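Local structure of succinylglutamate desuccinylase (Vibrio parahaemolyticus, 2BCO) at residues Arg264-Phe277 / Val292-Lys304. The protein probably hydrolyses N-succinylglutamate to succinate and glutamate, the last step of arginine degradation by the succinyltransferase pathway, using one zinc ion per subunit. Numbering follows the deposited sequence.
Sequences RTIVRLHDDFDFMF and VFGHDGDKPLMAK
Asp296 receives three N-H groups from the loop that follows strand 264-267. Its OD2 takes the amide of Leu269 on the syn lone pair (N to OD2 3.0 Å, nearly straight at 165°), and OD1 takes that of His270, also on its syn lone pair but in a more bent bond (145°). The His270 ring adds a third bond, ND1 to Asp296 OD1 at 2.9 Å; the oxygen lies in the plane of the imidazole, but the nitrogen reaches it from above the carboxylate plane. Gly297 CA sits over a face of the same imidazole in a CH-pi contact. With CG anti to the backbone N (chi1 -162°), the Asp296 carboxylate also meets the edge of the Phe273 ring, CD1 lying 3.1 Å from OD2.

Backbone bonds join strands 273-275 and 292-296 as antiparallel neighbours, with Asp274 and His295 the hydrogen-bonded pair, and Gly297 N bonds to Asp272 O at 2.8 Å. Strand 299-302 completes a small three-stranded antiparallel sheet within the barrel-sandwich hybrid domain, away from the zinc site. Its hairpin to 292-296 closes through a type II' turn, and Phe293 and Gly294 form a classic bulge opposite Leu301.

Leu301 CD1 packs against two rings, 3.9 Å from both Phe273 CE1 and Phe275 CE1. Phe277 runs alongside Phe293, Phe277 CE2 lying 3.9 Å from Phe293 CD1. Selenomethionine Met276 brings SE to within 3.6 Å of Val292 CG2. Arg264 NE lies 3.7 Å from Lys304 CB and makes a salt bridge with Glu308.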
ATOM      1  N   ARG A 264     -16.328   8.130  11.579  1.00 28.33           N
ATOM      2  CA  ARG A 264     -16.106   9.566  11.546  1.00 29.57           C
ATOM      3  C   ARG A 264     -14.624   9.897  11.528  1.00 29.13           C
ATOM      4  O   ARG A 264     -13.779   9.077  11.898  1.00 26.81           O
ATOM      5  CB  ARG A 264     -16.807  10.257  12.720  1.00 49.09           C
ATOM      6  CG  ARG A 264     -16.452   9.744  14.096  1.00 53.48           C
ATOM      7  CD  ARG A 264     -17.593  10.044  15.063  1.00 55.55           C
ATOM      8  NE  ARG A 264     -17.291   9.626  16.427  1.00 58.67           N
ATOM      9  CZ  ARG A 264     -16.464  10.273  17.240  1.00 59.50           C
ATOM     10  NH1 ARG A 264     -15.855  11.376  16.829  1.00 61.48           N
ATOM     11  NH2 ARG A 264     -16.238   9.810  18.459  1.00 60.40           N
ATOM     12  N   THR A 265     -14.318  11.103  11.067  1.00 35.31           N
ATOM     13  CA  THR A 265     -12.944  11.569  10.972  1.00 35.16           C
ATOM     14  C   THR A 265     -12.692  12.639  12.036  1.00 35.20           C
ATOM     15  O   THR A 265     -13.465  13.586  12.165  1.00 36.20           O
ATOM     16  CB  THR A 265     -12.667  12.131   9.552  1.00 37.59           C
ATOM     17  OG1 THR A 265     -11.287  12.501   9.433  1.00 39.88           O
ATOM     18  CG2 THR A 265     -13.538  13.341   9.283  1.00 39.18           C
ATOM     19  N   ILE A 266     -11.619  12.472  12.806  1.00 36.53           N
ATOM     20  CA  ILE A 266     -11.263  13.409  13.869  1.00 36.86           C
ATOM     21  C   ILE A 266     -10.311  14.497  13.365  1.00 37.62           C
ATOM     22  O   ILE A 266      -9.251  14.198  12.816  1.00 38.16           O
ATOM     23  CB  ILE A 266     -10.581  12.671  15.053  1.00 33.73           C
ATOM     24  CG1 ILE A 266     -11.477  11.536  15.556  1.00 31.70           C
ATOM     25  CG2 ILE A 266     -10.268  13.655  16.173  1.00 31.64           C
ATOM     26  CD1 ILE A 266     -12.863  11.978  15.988  1.00 29.12           C
ATOM     27  N   VAL A 267     -10.685  15.756  13.566  1.00 38.33           N
ATOM     28  CA  VAL A 267      -9.857  16.877  13.130  1.00 40.17           C
ATOM     29  C   VAL A 267      -9.430  17.763  14.304  1.00 42.49           C
ATOM     30  O   VAL A 267     -10.266  18.182  15.104  1.00 42.13           O
ATOM     31  CB  VAL A 267     -10.610  17.760  12.111  1.00 43.60           C
ATOM     32  CG1 VAL A 267      -9.681  18.839  11.572  1.00 43.86           C
ATOM     33  CG2 VAL A 267     -11.167  16.903  10.981  1.00 42.21           C
ATOM     34  N   ARG A 268      -8.133  18.047  14.398  1.00 31.26           N
ATOM     35  CA  ARG A 268      -7.599  18.890  15.472  1.00 32.69           C
ATOM     36  C   ARG A 268      -8.015  20.351  15.292  1.00 34.36           C
ATOM     37  O   ARG A 268      -7.645  21.003  14.313  1.00 33.43           O
ATOM     38  CB  ARG A 268      -6.070  18.795  15.514  1.00 40.27           C
ATOM     39  CG  ARG A 268      -5.410  19.619  16.617  1.00 38.47           C
ATOM     40  CD  ARG A 268      -3.912  19.368  16.641  1.00 38.41           C
ATOM     41  NE  ARG A 268      -3.224  20.031  17.749  1.00 38.38           N
ATOM     42  CZ  ARG A 268      -1.961  19.780  18.098  1.00 39.46           C
ATOM     43  NH1 ARG A 268      -1.248  18.881  17.425  1.00 39.05           N
ATOM     44  NH2 ARG A 268      -1.404  20.421  19.119  1.00 38.85           N
ATOM     45  N   LEU A 269      -8.784  20.854  16.256  1.00 58.39           N
ATOM     46  CA  LEU A 269      -9.275  22.226  16.227  1.00 61.42           C
ATOM     47  C   LEU A 269      -8.441  23.210  17.041  1.00 62.81           C
ATOM     48  O   LEU A 269      -8.277  24.362  16.640  1.00 62.40           O
ATOM     49  CB  LEU A 269     -10.725  22.272  16.722  1.00 67.73           C
ATOM     50  CG  LEU A 269     -11.842  22.382  15.682  1.00 70.32           C
ATOM     51  CD1 LEU A 269     -11.798  23.765  15.039  1.00 72.00           C
ATOM     52  CD2 LEU A 269     -11.701  21.283  14.635  1.00 70.73           C
ATOM     53  N   HIS A 270      -7.917  22.765  18.179  1.00 44.76           N
ATOM     54  CA  HIS A 270      -7.124  23.642  19.034  1.00 45.09           C
ATOM     55  C   HIS A 270      -5.709  23.136  19.280  1.00 44.35           C
ATOM     56  O   HIS A 270      -5.369  22.003  18.944  1.00 43.41           O
ATOM     57  CB  HIS A 270      -7.829  23.838  20.378  1.00 64.04           C
ATOM     58  CG  HIS A 270      -9.276  24.204  20.256  1.00 67.96           C
ATOM     59  ND1 HIS A 270     -10.239  23.307  19.844  1.00 69.66           N
ATOM     60  CD2 HIS A 270      -9.922  25.371  20.484  1.00 69.93           C
ATOM     61  CE1 HIS A 270     -11.415  23.906  19.826  1.00 69.65           C
ATOM     62  NE2 HIS A 270     -11.254  25.158  20.209  1.00 70.21           N
ATOM     63  N   ASP A 271      -4.891  23.995  19.880  1.00 46.08           N
ATOM     64  CA  ASP A 271      -3.503  23.671  20.185  1.00 43.70           C
ATOM     65  C   ASP A 271      -3.431  22.652  21.323  1.00 41.09           C
ATOM     66  O   ASP A 271      -2.554  21.785  21.342  1.00 40.74           O
ATOM     67  CB  ASP A 271      -2.747  24.952  20.567  1.00 63.77           C
ATOM     68  CG  ASP A 271      -1.246  24.736  20.690  1.00 65.58           C
ATOM     69  OD1 ASP A 271      -0.819  23.961  21.573  1.00 65.81           O
ATOM     70  OD2 ASP A 271      -0.493  25.345  19.902  1.00 65.35           O
ATOM     71  N   ASP A 272      -4.361  22.767  22.267  1.00 58.94           N
ATOM     72  CA  ASP A 272      -4.436  21.865  23.414  1.00 55.50           C
ATOM     73  C   ASP A 272      -5.272  20.651  23.026  1.00 52.15           C
ATOM     74  O   ASP A 272      -6.470  20.581  23.300  1.00 53.73           O
ATOM     75  CB  ASP A 272      -5.065  22.589  24.608  1.00 46.49           C
ATOM     76  CG  ASP A 272      -5.170  21.707  25.839  1.00 47.10           C
ATOM     77  OD1 ASP A 272      -4.218  20.947  26.114  1.00 47.41           O
ATOM     78  OD2 ASP A 272      -6.205  21.782  26.533  1.00 47.19           O
ATOM     79  N   PHE A 273      -4.616  19.695  22.384  1.00 45.06           N
ATOM     80  CA  PHE A 273      -5.253  18.477  21.903  1.00 43.04           C
ATOM     81  C   PHE A 273      -4.422  17.278  22.358  1.00 41.40           C
ATOM     82  O   PHE A 273      -3.194  17.351  22.379  1.00 42.60           O
ATOM     83  CB  PHE A 273      -5.298  18.535  20.368  1.00 31.38           C
ATOM     84  CG  PHE A 273      -5.889  17.318  19.715  1.00 28.16           C
ATOM     85  CD1 PHE A 273      -7.243  17.271  19.395  1.00 26.25           C
ATOM     86  CD2 PHE A 273      -5.085  16.225  19.390  1.00 28.00           C
ATOM     87  CE1 PHE A 273      -7.790  16.151  18.757  1.00 25.12           C
ATOM     88  CE2 PHE A 273      -5.626  15.096  18.752  1.00 25.78           C
ATOM     89  CZ  PHE A 273      -6.978  15.060  18.434  1.00 23.26           C
ATOM     90  N   ASP A 274      -5.074  16.182  22.728  1.00 28.70           N
ATOM     91  CA  ASP A 274      -4.336  14.989  23.139  1.00 25.14           C
ATOM     92  C   ASP A 274      -5.263  13.795  23.337  1.00 24.59           C
ATOM     93  O   ASP A 274      -6.484  13.928  23.314  1.00 22.21           O
ATOM     94  CB  ASP A 274      -3.559  15.251  24.435  1.00 25.84           C
ATOM     95  CG  ASP A 274      -2.266  14.448  24.520  1.00 26.46           C
ATOM     96  OD1 ASP A 274      -2.165  13.388  23.867  1.00 27.37           O
ATOM     97  OD2 ASP A 274      -1.347  14.871  25.251  1.00 25.10           O
ATOM     98  N   PHE A 275      -4.665  12.625  23.527  1.00 26.19           N
ATOM     99  CA  PHE A 275      -5.415  11.395  23.739  1.00 26.52           C
ATOM    100  C   PHE A 275      -5.064  10.871  25.123  1.00 26.64           C
ATOM    101  O   PHE A 275      -4.035  11.236  25.674  1.00 27.20           O
ATOM    102  CB  PHE A 275      -5.022  10.355  22.699  1.00 24.31           C
ATOM    103  CG  PHE A 275      -5.267  10.786  21.282  1.00 25.35           C
ATOM    104  CD1 PHE A 275      -6.559  11.062  20.834  1.00 24.33           C
ATOM    105  CD2 PHE A 275      -4.209  10.881  20.377  1.00 24.73           C
ATOM    106  CE1 PHE A 275      -6.795  11.423  19.509  1.00 21.21           C
ATOM    107  CE2 PHE A 275      -4.437  11.240  19.048  1.00 22.80           C
ATOM    108  CZ  PHE A 275      -5.731  11.512  18.613  1.00 22.20           C
HETATM  109  N   MSE A 276      -5.907  10.012  25.680  1.00 25.55           N
HETATM  110  CA  MSE A 276      -5.638   9.462  27.001  1.00 27.33           C
HETATM  111  C   MSE A 276      -4.747   8.227  26.923  1.00 26.24           C
HETATM  112  O   MSE A 276      -3.992   7.941  27.859  1.00 23.61           O
HETATM  113  CB  MSE A 276      -6.944   9.112  27.708  1.00 45.49           C
HETATM  114  CG  MSE A 276      -7.871  10.299  27.892  1.00 52.97           C
HETATM  115 SE   MSE A 276      -9.435   9.856  28.944  1.00 66.78          SE
HETATM  116  CE  MSE A 276      -8.900  10.611  30.640  1.00 60.78           C
ATOM    117  N   PHE A 277      -4.832   7.502  25.809  1.00 24.71           N
ATOM    118  CA  PHE A 277      -4.021   6.304  25.617  1.00 23.62           C
ATOM    119  C   PHE A 277      -2.573   6.674  25.310  1.00 25.66           C
ATOM    120  O   PHE A 277      -2.282   7.805  24.923  1.00 25.80           O
ATOM    121  CB  PHE A 277      -4.598   5.425  24.488  1.00 21.76           C
ATOM    122  CG  PHE A 277      -4.990   6.189  23.227  1.00 20.59           C
ATOM    123  CD1 PHE A 277      -4.021   6.737  22.380  1.00 18.93           C
ATOM    124  CD2 PHE A 277      -6.338   6.368  22.901  1.00 19.06           C
ATOM    125  CE1 PHE A 277      -4.394   7.444  21.213  1.00 15.41           C
ATOM    126  CE2 PHE A 277      -6.721   7.070  21.743  1.00 19.71           C
ATOM    127  CZ  PHE A 277      -5.745   7.613  20.903  1.00 18.77           C
ATOM    128  N   VAL A 292     -14.551   8.264  26.898  1.00 28.66           N
ATOM    129  CA  VAL A 292     -13.689   9.378  26.523  1.00 26.93           C
ATOM    130  C   VAL A 292     -12.290   8.827  26.304  1.00 26.33           C
ATOM    131  O   VAL A 292     -11.816   8.003  27.081  1.00 26.05           O
ATOM    132  CB  VAL A 292     -13.650  10.463  27.627  1.00 44.16           C
ATOM    133  CG1 VAL A 292     -15.057  10.996  27.879  1.00 44.86           C
ATOM    134  CG2 VAL A 292     -13.065   9.891  28.905  1.00 45.06           C
ATOM    135  N   PHE A 293     -11.633   9.266  25.238  1.00 32.72           N
ATOM    136  CA  PHE A 293     -10.290   8.778  24.949  1.00 33.90           C
ATOM    137  C   PHE A 293      -9.340   9.913  24.603  1.00 34.72           C
ATOM    138  O   PHE A 293      -8.185   9.684  24.243  1.00 36.67           O
ATOM    139  CB  PHE A 293     -10.344   7.765  23.801  1.00 26.01           C
ATOM    140  CG  PHE A 293     -10.965   8.309  22.545  1.00 24.21           C
ATOM    141  CD1 PHE A 293     -10.186   8.957  21.594  1.00 20.99           C
ATOM    142  CD2 PHE A 293     -12.338   8.190  22.321  1.00 22.92           C
ATOM    143  CE1 PHE A 293     -10.761   9.476  20.432  1.00 22.88           C
ATOM    144  CE2 PHE A 293     -12.925   8.705  21.163  1.00 21.61           C
ATOM    145  CZ  PHE A 293     -12.136   9.348  20.216  1.00 22.51           C
ATOM    146  N   GLY A 294      -9.830  11.140  24.707  1.00 33.46           N
ATOM    147  CA  GLY A 294      -8.997  12.286  24.410  1.00 33.27           C
ATOM    148  C   GLY A 294      -9.773  13.570  24.594  1.00 33.75           C
ATOM    149  O   GLY A 294     -10.860  13.572  25.174  1.00 34.36           O
ATOM    150  N   HIS A 295      -9.219  14.667  24.096  1.00 33.90           N
ATOM    151  CA  HIS A 295      -9.882  15.950  24.214  1.00 36.78           C
ATOM    152  C   HIS A 295      -9.292  16.943  23.219  1.00 39.09           C
ATOM    153  O   HIS A 295      -8.107  16.884  22.878  1.00 40.45           O
ATOM    154  CB  HIS A 295      -9.744  16.477  25.645  1.00 27.25           C
ATOM    155  CG  HIS A 295      -8.338  16.813  26.032  1.00 24.38           C
ATOM    156  ND1 HIS A 295      -7.725  17.988  25.650  1.00 23.55           N
ATOM    157  CD2 HIS A 295      -7.422  16.124  26.747  1.00 25.38           C
ATOM    158  CE1 HIS A 295      -6.490  18.006  26.118  1.00 22.34           C
ATOM    159  NE2 HIS A 295      -6.277  16.890  26.787  1.00 22.96           N
ATOM    160  N   ASP A 296     -10.139  17.844  22.740  1.00 43.00           N
ATOM    161  CA  ASP A 296      -9.730  18.865  21.788  1.00 46.97           C
ATOM    162  C   ASP A 296     -10.165  20.185  22.416  1.00 50.17           C
ATOM    163  O   ASP A 296     -11.350  20.544  22.379  1.00 49.76           O
ATOM    164  CB  ASP A 296     -10.447  18.651  20.454  1.00 45.23           C
ATOM    165  CG  ASP A 296      -9.775  19.378  19.307  1.00 45.82           C
ATOM    166  OD1 ASP A 296      -9.317  20.527  19.507  1.00 44.03           O
ATOM    167  OD2 ASP A 296      -9.715  18.804  18.199  1.00 46.35           O
ATOM    168  N   GLY A 297      -9.210  20.902  23.000  1.00 43.47           N
ATOM    169  CA  GLY A 297      -9.541  22.151  23.654  1.00 46.95           C
ATOM    170  C   GLY A 297     -10.321  21.815  24.910  1.00 50.56           C
ATOM    171  O   GLY A 297      -9.771  21.236  25.847  1.00 50.80           O
ATOM    172  N   ASP A 298     -11.605  22.156  24.927  1.00 49.90           N
ATOM    173  CA  ASP A 298     -12.452  21.874  26.084  1.00 51.32           C
ATOM    174  C   ASP A 298     -13.334  20.665  25.802  1.00 51.92           C
ATOM    175  O   ASP A 298     -13.557  19.825  26.674  1.00 50.94           O
ATOM    176  CB  ASP A 298     -13.348  23.078  26.405  1.00 68.79           C
ATOM    177  CG  ASP A 298     -12.558  24.355  26.644  1.00 69.71           C
ATOM    178  OD1 ASP A 298     -11.662  24.356  27.514  1.00 68.76           O
ATOM    179  OD2 ASP A 298     -12.845  25.360  25.964  1.00 69.20           O
ATOM    180  N   LYS A 299     -13.837  20.596  24.573  1.00 61.41           N
ATOM    181  CA  LYS A 299     -14.715  19.511  24.139  1.00 60.95           C
ATOM    182  C   LYS A 299     -13.938  18.198  24.061  1.00 59.05           C
ATOM    183  O   LYS A 299     -13.019  18.059  23.254  1.00 57.90           O
ATOM    184  CB  LYS A 299     -15.307  19.849  22.769  1.00 80.13           C
ATOM    185  CG  LYS A 299     -16.728  19.348  22.547  1.00 85.41           C
ATOM    186  CD  LYS A 299     -16.816  17.833  22.525  1.00 89.10           C
ATOM    187  CE  LYS A 299     -18.234  17.378  22.210  1.00 91.30           C
ATOM    188  NZ  LYS A 299     -18.336  15.896  22.099  1.00 94.11           N
ATOM    189  N   PRO A 300     -14.304  17.214  24.898  1.00 48.47           N
ATOM    190  CA  PRO A 300     -13.629  15.913  24.913  1.00 46.26           C
ATOM    191  C   PRO A 300     -13.966  15.009  23.726  1.00 43.69           C
ATOM    192  O   PRO A 300     -14.936  15.240  23.008  1.00 41.66           O
ATOM    193  CB  PRO A 300     -14.085  15.313  26.239  1.00 63.29           C
ATOM    194  CG  PRO A 300     -15.497  15.806  26.333  1.00 64.43           C
ATOM    195  CD  PRO A 300     -15.362  17.265  25.926  1.00 64.89           C
ATOM    196  N   LEU A 301     -13.145  13.982  23.533  1.00 43.50           N
ATOM    197  CA  LEU A 301     -13.340  13.022  22.450  1.00 41.29           C
ATOM    198  C   LEU A 301     -13.908  11.735  23.040  1.00 41.70           C
ATOM    199  O   LEU A 301     -13.317  11.159  23.956  1.00 40.97           O
ATOM    200  CB  LEU A 301     -12.005  12.720  21.762  1.00 32.53           C
ATOM    201  CG  LEU A 301     -11.195  13.915  21.245  1.00 30.81           C
ATOM    202  CD1 LEU A 301      -9.867  13.426  20.703  1.00 27.42           C
ATOM    203  CD2 LEU A 301     -11.983  14.659  20.169  1.00 28.85           C
HETATM  204  N   MSE A 302     -15.059  11.298  22.536  1.00 38.09           N
HETATM  205  CA  MSE A 302     -15.678  10.066  23.021  1.00 40.08           C
HETATM  206  C   MSE A 302     -16.338   9.304  21.889  1.00 40.70           C
HETATM  207  O   MSE A 302     -16.815   9.903  20.927  1.00 37.87           O
HETATM  208  CB  MSE A 302     -16.717  10.355  24.109  1.00 61.93           C
HETATM  209  CG  MSE A 302     -17.841  11.294  23.694  1.00 67.07           C
HETATM  210 SE   MSE A 302     -19.297  11.351  24.993  1.00 75.40          SE
HETATM  211  CE  MSE A 302     -20.787  11.190  23.764  1.00 71.09           C
ATOM    212  N   ALA A 303     -16.367   7.983  22.009  1.00 28.86           N
ATOM    213  CA  ALA A 303     -16.979   7.145  20.986  1.00 32.14           C
ATOM    214  C   ALA A 303     -18.462   7.479  20.846  1.00 35.08           C
ATOM    215  O   ALA A 303     -19.136   7.767  21.834  1.00 33.95           O
ATOM    216  CB  ALA A 303     -16.799   5.669  21.343  1.00 44.67           C
ATOM    217  N   LYS A 304     -18.957   7.442  19.612  1.00 56.55           N
ATOM    218  CA  LYS A 304     -20.355   7.740  19.325  1.00 60.93           C
ATOM    219  C   LYS A 304     -21.173   6.455  19.393  1.00 62.46           C
ATOM    220  O   LYS A 304     -22.087   6.329  20.208  1.00 63.41           O
ATOM    221  CB  LYS A 304     -20.482   8.375  17.933  1.00 86.11           C
ATOM    222  CG  LYS A 304     -21.803   9.096  17.688  1.00 90.47           C
ATOM    223  CD  LYS A 304     -21.803   9.833  16.350  1.00 93.76           C
ATOM    224  CE  LYS A 304     -21.994   8.887  15.174  1.00 95.83           C
ATOM    225  NZ  LYS A 304     -23.357   8.283  15.175  1.00 99.21           N
TER